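Long-range contacts in UV damage endonuclease (Sulfolobus acidocaldarius, PDB 3TC3), which probably acts as a manganese-dependent endonuclease that cuts DNA carrying UV lesions, opening the way for excision repair: residues I159-G164 with L192-D197; P216-N221 with M249-E254. One frame throughout, in Å; residues are numbered along the deposited sequence.

Interaction 1. Residues I159-G164 with L192-D197; sequences IQIHVG and LVIEND. With MN (manganese (II) ion), chain C.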
loop_
_atom_site.group_PDB
_atom_site.type_symbol
_atom_site.label_atom_id
_atom_site.label_comp_id
_atom_site.label_asym_id
_atom_site.label_seq_id
_atom_site.Cartn_x
_atom_site.Cartn_y
_atom_site.Cartn_z
ATOM N N ILE A 159 -3.774 -5.276 -0.305
ATOM C CA ILE A 159 -3.978 -4.290 -1.387
ATOM C C ILE A 159 -4.798 -3.238 -0.767
ATOM O O ILE A 159 -5.973 -3.476 -0.403
ATOM C CB ILE A 159 -4.746 -4.949 -2.618
ATOM C CG1 ILE A 159 -3.924 -6.113 -3.166
ATOM C CG2 ILE A 159 -4.981 -3.861 -3.645
ATOM C CD1 ILE A 159 -4.820 -7.010 -4.153
ATOM N N GLN A 160 -4.221 -2.039 -0.635
ATOM C CA GLN A 160 -4.895 -0.946 0.110
ATOM C C GLN A 160 -5.486 0.026 -0.919
ATOM O O GLN A 160 -4.815 0.533 -1.903
ATOM C CB GLN A 160 -3.887 -0.230 1.027
ATOM C CG GLN A 160 -2.829 0.470 0.400
ATOM C CD GLN A 160 -1.863 0.929 1.518
ATOM O OE1 GLN A 160 -0.950 0.142 1.850
ATOM N NE2 GLN A 160 -2.149 2.092 2.194
ATOM N N ILE A 161 -6.735 0.406 -0.624
ATOM C CA ILE A 161 -7.373 1.440 -1.432
ATOM C C ILE A 161 -8.135 2.482 -0.586
ATOM O O ILE A 161 -8.358 2.219 0.558
ATOM C CB ILE A 161 -8.394 0.864 -2.442
ATOM C CG1 ILE A 161 -9.497 0.118 -1.697
ATOM C CG2 ILE A 161 -7.621 -0.039 -3.444
ATOM C CD1 ILE A 161 -10.716 -0.343 -2.698
ATOM N N HIS A 162 -8.362 3.678 -1.166
ATOM C CA HIS A 162 -9.307 4.611 -0.547
ATOM C C HIS A 162 -10.714 4.189 -0.879
ATOM O O HIS A 162 -11.015 3.338 -1.764
ATOM C CB HIS A 162 -9.007 5.986 -1.107
ATOM C CG HIS A 162 -7.767 6.563 -0.559
ATOM N ND1 HIS A 162 -6.801 7.068 -1.336
ATOM C CD2 HIS A 162 -7.324 6.683 0.757
ATOM C CE1 HIS A 162 -5.801 7.564 -0.544
ATOM N NE2 HIS A 162 -6.120 7.320 0.731
ATOM N N VAL A 163 -11.692 4.771 -0.158
ATOM C CA VAL A 163 -13.067 4.427 -0.395
ATOM C C VAL A 163 -13.478 4.824 -1.828
ATOM O O VAL A 163 -14.274 4.138 -2.493
ATOM C CB VAL A 163 -14.004 5.023 0.714
ATOM C CG1 VAL A 163 -15.389 4.731 0.338
ATOM C CG2 VAL A 163 -13.679 4.341 2.003
ATOM N N GLY A 164 -12.974 5.984 -2.221
ATOM C CA GLY A 164 -13.183 6.364 -3.588
ATOM C C GLY A 164 -13.967 7.682 -3.745
ATOM O O GLY A 164 -13.640 8.755 -3.194
ATOM N N LEU A 192 -8.036 -7.189 0.489
ATOM C CA LEU A 192 -8.290 -5.729 0.399
ATOM C C LEU A 192 -8.325 -5.084 1.789
ATOM O O LEU A 192 -8.823 -5.672 2.770
ATOM C CB LEU A 192 -9.662 -5.509 -0.270
ATOM C CG LEU A 192 -9.820 -4.130 -0.866
ATOM C CD1 LEU A 192 -8.974 -3.979 -2.157
ATOM C CD2 LEU A 192 -11.311 -3.873 -1.256
ATOM N N VAL A 193 -7.721 -3.877 1.854
ATOM C CA VAL A 193 -7.794 -3.078 3.061
ATOM C C VAL A 193 -8.107 -1.623 2.645
ATOM O O VAL A 193 -7.882 -1.253 1.485
ATOM C CB VAL A 193 -6.499 -3.136 3.945
ATOM C CG1 VAL A 193 -6.167 -4.584 4.301
ATOM C CG2 VAL A 193 -5.353 -2.446 3.187
ATOM N N ILE A 194 -8.783 -0.873 3.517
ATOM C CA ILE A 194 -9.161 0.481 3.130
ATOM C C ILE A 194 -8.462 1.479 4.057
ATOM O O ILE A 194 -8.266 1.229 5.207
ATOM C CB ILE A 194 -10.709 0.705 3.172
ATOM C CG1 ILE A 194 -11.265 0.365 4.522
ATOM C CG2 ILE A 194 -11.435 -0.040 2.020
ATOM C CD1 ILE A 194 -12.815 0.756 4.666
ATOM N N GLU A 195 -8.199 2.664 3.557
ATOM C CA GLU A 195 -7.489 3.662 4.331
ATOM C C GLU A 195 -8.322 4.958 4.326
ATOM O O GLU A 195 -9.056 5.323 3.379
ATOM C CB GLU A 195 -6.212 3.950 3.529
ATOM C CG GLU A 195 -5.271 5.042 4.070
ATOM C CD GLU A 195 -4.215 5.476 3.047
ATOM O OE1 GLU A 195 -3.916 4.742 2.107
ATOM O OE2 GLU A 195 -3.644 6.564 3.212
ATOM N N ASN A 196 -8.213 5.679 5.434
ATOM C CA ASN A 196 -8.858 6.941 5.529
ATOM C C ASN A 196 -8.151 7.967 4.634
ATOM O O ASN A 196 -6.912 7.909 4.498
ATOM C CB ASN A 196 -8.928 7.393 7.009
ATOM C CG ASN A 196 -7.545 7.519 7.674
ATOM O OD1 ASN A 196 -6.824 6.529 7.703
ATOM N ND2 ASN A 196 -7.166 8.732 8.127
ATOM N N ASP A 197 -8.933 8.882 4.101
ATOM C CA ASP A 197 -8.317 10.008 3.334
ATOM C C ASP A 197 -8.455 11.351 4.005
ATOM O O ASP A 197 -9.155 11.455 5.025
ATOM C CB ASP A 197 -8.806 9.924 1.877
ATOM C CG ASP A 197 -10.263 10.342 1.741
ATOM O OD1 ASP A 197 -10.526 11.584 1.705
ATOM O OD2 ASP A 197 -11.188 9.504 1.644
HETATM MN MN MN C . -1.467 6.954 3.370
HETATM O O HOH W 1 -10.708 6.790 1.710
HETATM O O HOH W 2 -11.507 8.363 -1.105
HETATM O O HOH W 3 -1.532 5.956 1.200
#
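E195 and Q160 meet inside a TIM barrel, from neighbouring parallel strands, and the E195 carboxylate, which Q160 touches, is a manganese ligand. E195 OE2 binds the manganese at 2.2 Å. E195 OE1 takes a hydrogen bond from Q160 NE2 (3.2 Å) and lies 2.8 Å from water 3, a ligand of the metal that can donate to it. The acceptor lies almost in the amide plane of Q160, but the amide approaches from above the carboxylate plane, the two planes standing 81° apart. Q160 NE2 also bonds to D251, another manganese ligand. With CG anti to the backbone N (chi1 177°), the E195 chain extends straight to the metal, OE2 on manganese and OE1 toward Q160. H162 runs alongside it, NE2 3.5 Å from E195 CD, while D197 CB covers one face of the imidazole in a CH-pi contact.

Behind this first shell lies the regular ladder: I159 O accepts V193 N, I161 N donates to V193 O at 2.9 Å, and I161 O receives E195 N. On the outer face I161 and L192 cross at about a right angle, I161 CD1 3.9 Å from L192 CD2; from helix 170-181, F177 packs on I161 and F181 on L192. Where the two segments diverge, water 1 accepts V163 N at 2.9 Å and lies within hydrogen-bonding distance of E195 O and D197 OD2.

Interaction 2. Residues P216-N221 with M249-E254; sequences PVIFDN and MIDYSE. With MN (manganese (II) ion), chain C.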
loop_
_atom_site.group_PDB
_atom_site.type_symbol
_atom_site.label_atom_id
_atom_site.label_comp_id
_atom_site.label_asym_id
_atom_site.label_seq_id
_atom_site.Cartn_x
_atom_site.Cartn_y
_atom_site.Cartn_z
ATOM N N PRO A 216 -10.125 -4.897 6.833
ATOM C CA PRO A 216 -9.246 -4.082 7.773
ATOM C C PRO A 216 -9.013 -2.682 7.305
ATOM O O PRO A 216 -9.031 -2.365 6.096
ATOM C CB PRO A 216 -7.947 -4.891 7.813
ATOM C CG PRO A 216 -8.341 -6.293 7.202
ATOM C CD PRO A 216 -9.355 -5.987 6.155
ATOM N N VAL A 217 -8.880 -1.791 8.264
ATOM C CA VAL A 217 -8.596 -0.406 8.032
ATOM C C VAL A 217 -7.134 -0.070 8.300
ATOM O O VAL A 217 -6.630 -0.320 9.395
ATOM C CB VAL A 217 -9.516 0.474 8.916
ATOM C CG1 VAL A 217 -9.269 2.025 8.666
ATOM C CG2 VAL A 217 -11.011 0.090 8.658
ATOM N N ILE A 218 -6.518 0.486 7.280
ATOM C CA ILE A 218 -5.171 1.099 7.486
ATOM C C ILE A 218 -5.356 2.530 7.956
ATOM O O ILE A 218 -5.963 3.360 7.237
ATOM C CB ILE A 218 -4.373 1.135 6.153
ATOM C CG1 ILE A 218 -3.993 -0.252 5.759
ATOM C CG2 ILE A 218 -3.030 1.991 6.347
ATOM C CD1 ILE A 218 -3.005 -0.342 4.583
ATOM N N PHE A 219 -4.785 2.828 9.120
ATOM C CA PHE A 219 -4.758 4.212 9.629
ATOM C C PHE A 219 -3.638 5.055 9.062
ATOM O O PHE A 219 -2.507 4.652 9.113
ATOM C CB PHE A 219 -4.533 4.098 11.156
ATOM C CG PHE A 219 -4.482 5.413 11.870
ATOM C CD1 PHE A 219 -5.657 6.180 12.078
ATOM C CD2 PHE A 219 -3.254 5.943 12.280
ATOM C CE1 PHE A 219 -5.587 7.350 12.762
ATOM C CE2 PHE A 219 -3.200 7.157 12.943
ATOM C CZ PHE A 219 -4.391 7.885 13.182
ATOM N N ASP A 220 -3.977 6.176 8.498
ATOM C CA ASP A 220 -3.013 7.135 7.975
ATOM C C ASP A 220 -3.039 8.313 8.903
ATOM O O ASP A 220 -4.055 8.952 9.042
ATOM C CB ASP A 220 -3.397 7.522 6.600
ATOM C CG ASP A 220 -2.374 8.436 6.034
ATOM O OD1 ASP A 220 -2.129 9.530 6.517
ATOM O OD2 ASP A 220 -1.742 7.970 5.011
ATOM N N ASN A 221 -1.898 8.524 9.575
ATOM C CA ASN A 221 -1.896 9.531 10.659
ATOM C C ASN A 221 -2.053 10.977 10.104
ATOM O O ASN A 221 -2.756 11.749 10.727
ATOM C CB ASN A 221 -0.673 9.417 11.511
ATOM C CG ASN A 221 0.585 9.771 10.809
ATOM O OD1 ASN A 221 0.823 9.398 9.636
ATOM N ND2 ASN A 221 1.453 10.503 11.540
ATOM N N MET A 249 -1.416 -2.650 9.817
ATOM C CA MET A 249 -0.522 -1.749 9.114
ATOM C C MET A 249 -0.955 -0.384 9.328
ATOM O O MET A 249 -2.161 -0.111 9.313
ATOM C CB MET A 249 -0.571 -2.025 7.648
ATOM C CG MET A 249 -0.175 -3.436 7.220
ATOM S SD MET A 249 -0.418 -3.701 5.416
ATOM C CE MET A 249 0.190 -5.320 5.235
ATOM N N ILE A 250 -0.013 0.561 9.504
ATOM C CA ILE A 250 -0.342 1.973 9.520
ATOM C C ILE A 250 0.502 2.709 8.489
ATOM O O ILE A 250 1.639 2.293 8.167
ATOM C CB ILE A 250 -0.220 2.660 10.871
ATOM C CG1 ILE A 250 1.143 2.642 11.405
ATOM C CG2 ILE A 250 -1.094 1.912 11.947
ATOM C CD1 ILE A 250 1.211 3.235 12.855
ATOM N N ASP A 251 -0.031 3.781 7.938
ATOM C CA ASP A 251 0.719 4.687 7.024
ATOM C C ASP A 251 1.168 5.920 7.760
ATOM O O ASP A 251 0.304 6.652 8.329
ATOM C CB ASP A 251 -0.117 5.132 5.845
ATOM C CG ASP A 251 -0.342 4.040 4.780
ATOM O OD1 ASP A 251 0.401 3.099 4.662
ATOM O OD2 ASP A 251 -1.243 4.240 3.952
ATOM N N TYR A 252 2.481 6.134 7.865
ATOM C CA TYR A 252 3.013 7.263 8.606
ATOM C C TYR A 252 3.473 8.324 7.614
ATOM O O TYR A 252 4.323 8.085 6.751
ATOM C CB TYR A 252 4.195 6.842 9.516
ATOM C CG TYR A 252 4.792 8.076 10.204
ATOM C CD1 TYR A 252 5.852 8.837 9.606
ATOM C CD2 TYR A 252 4.328 8.489 11.452
ATOM C CE1 TYR A 252 6.390 9.944 10.227
ATOM C CE2 TYR A 252 4.882 9.513 12.109
ATOM C CZ TYR A 252 5.875 10.317 11.494
ATOM O OH TYR A 252 6.356 11.379 12.193
ATOM N N SER A 253 2.985 9.526 7.806
ATOM C CA SER A 253 3.521 10.691 7.084
ATOM C C SER A 253 3.470 11.910 7.920
ATOM O O SER A 253 3.039 11.851 9.058
ATOM C CB SER A 253 2.769 10.942 5.754
ATOM O OG SER A 253 3.663 11.750 4.956
ATOM N N GLU A 254 4.061 12.982 7.367
ATOM C CA GLU A 254 4.032 14.265 8.051
ATOM C C GLU A 254 3.764 15.346 7.021
ATOM O O GLU A 254 3.996 15.139 5.827
ATOM C CB GLU A 254 5.386 14.614 8.705
ATOM C CG GLU A 254 5.850 13.595 9.779
ATOM C CD GLU A 254 7.172 13.949 10.280
ATOM O OE1 GLU A 254 7.559 15.149 10.250
ATOM O OE2 GLU A 254 7.857 13.052 10.750
HETATM MN MN MN C . -1.467 6.954 3.370
HETATM O O HOH W 3 -1.532 5.956 1.200
#
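The manganese site of this TIM barrel gathers carboxylates at the C-terminal ends of its parallel strands, and two of them, D220 and D251, stand side by side on adjacent strands, both on the metal-facing side. D220 OD2 binds the manganese at a short 1.9 Å, whereas D251 OD2 reaches it only at a long 2.8 Å. The carboxylates are turned nearly perpendicular, 81° between planes, and D220 OD2 comes to 3.4 Å from D251 CB. D220 has its CG anti to the backbone N (chi1 -177°), which lets OD2 serve the metal while OD1 accepts H223 N, making D220 the N-cap of helix 221-226. D251 is held by more than the metal: OD1 forms a salt bridge with R78, OD2 accepts Q160 NE2, and I218 CG2 packs 3.7 Å from D251 CG.

The main chain sets this pairing. D251 N donates to F219 O at 2.9 Å, and D251 O is met almost head-on by N221 N, with a C=O...N angle of 177°. Beyond it the amide of N221 takes over from the backbone, much as a further peptide would, bonding at S253; N221 ND2 adds only a weak bond to S253 O at 3.2 Å. The N221 amide plane is roughly parallel to that of the Y252 ring, N221 ND2 3.5 Å from Y252 CD2. N221 OD1 receives S253 N at 2.8 Å, in the carbonyl plane and on a lone pair.

How the interactions relate
Interactions 1 and 2 illustrate how a barrel builds a metal site from successive strands. Strands 192-195 and 217-220 are neighbours, so the two contacts form one continuous run of sheet, joined by a probable hydrogen bond of 2.8 Å between I194 O and I218 N. N196 OD1 adds a side-chain link by accepting D220 N. Across the barrel interior, Q160 NE2 of interaction 1 lies 2.9 Å from D251 OD2 of interaction 2, tying one metal ligand to the side chain that also holds another, E195. Interaction 1 supplies E195 and interaction 2 supplies D220 and D251; E288, just past strand 283-287, completes the manganese-binding residues, and water 3 is a further ligand, 2.4 Å from the manganese.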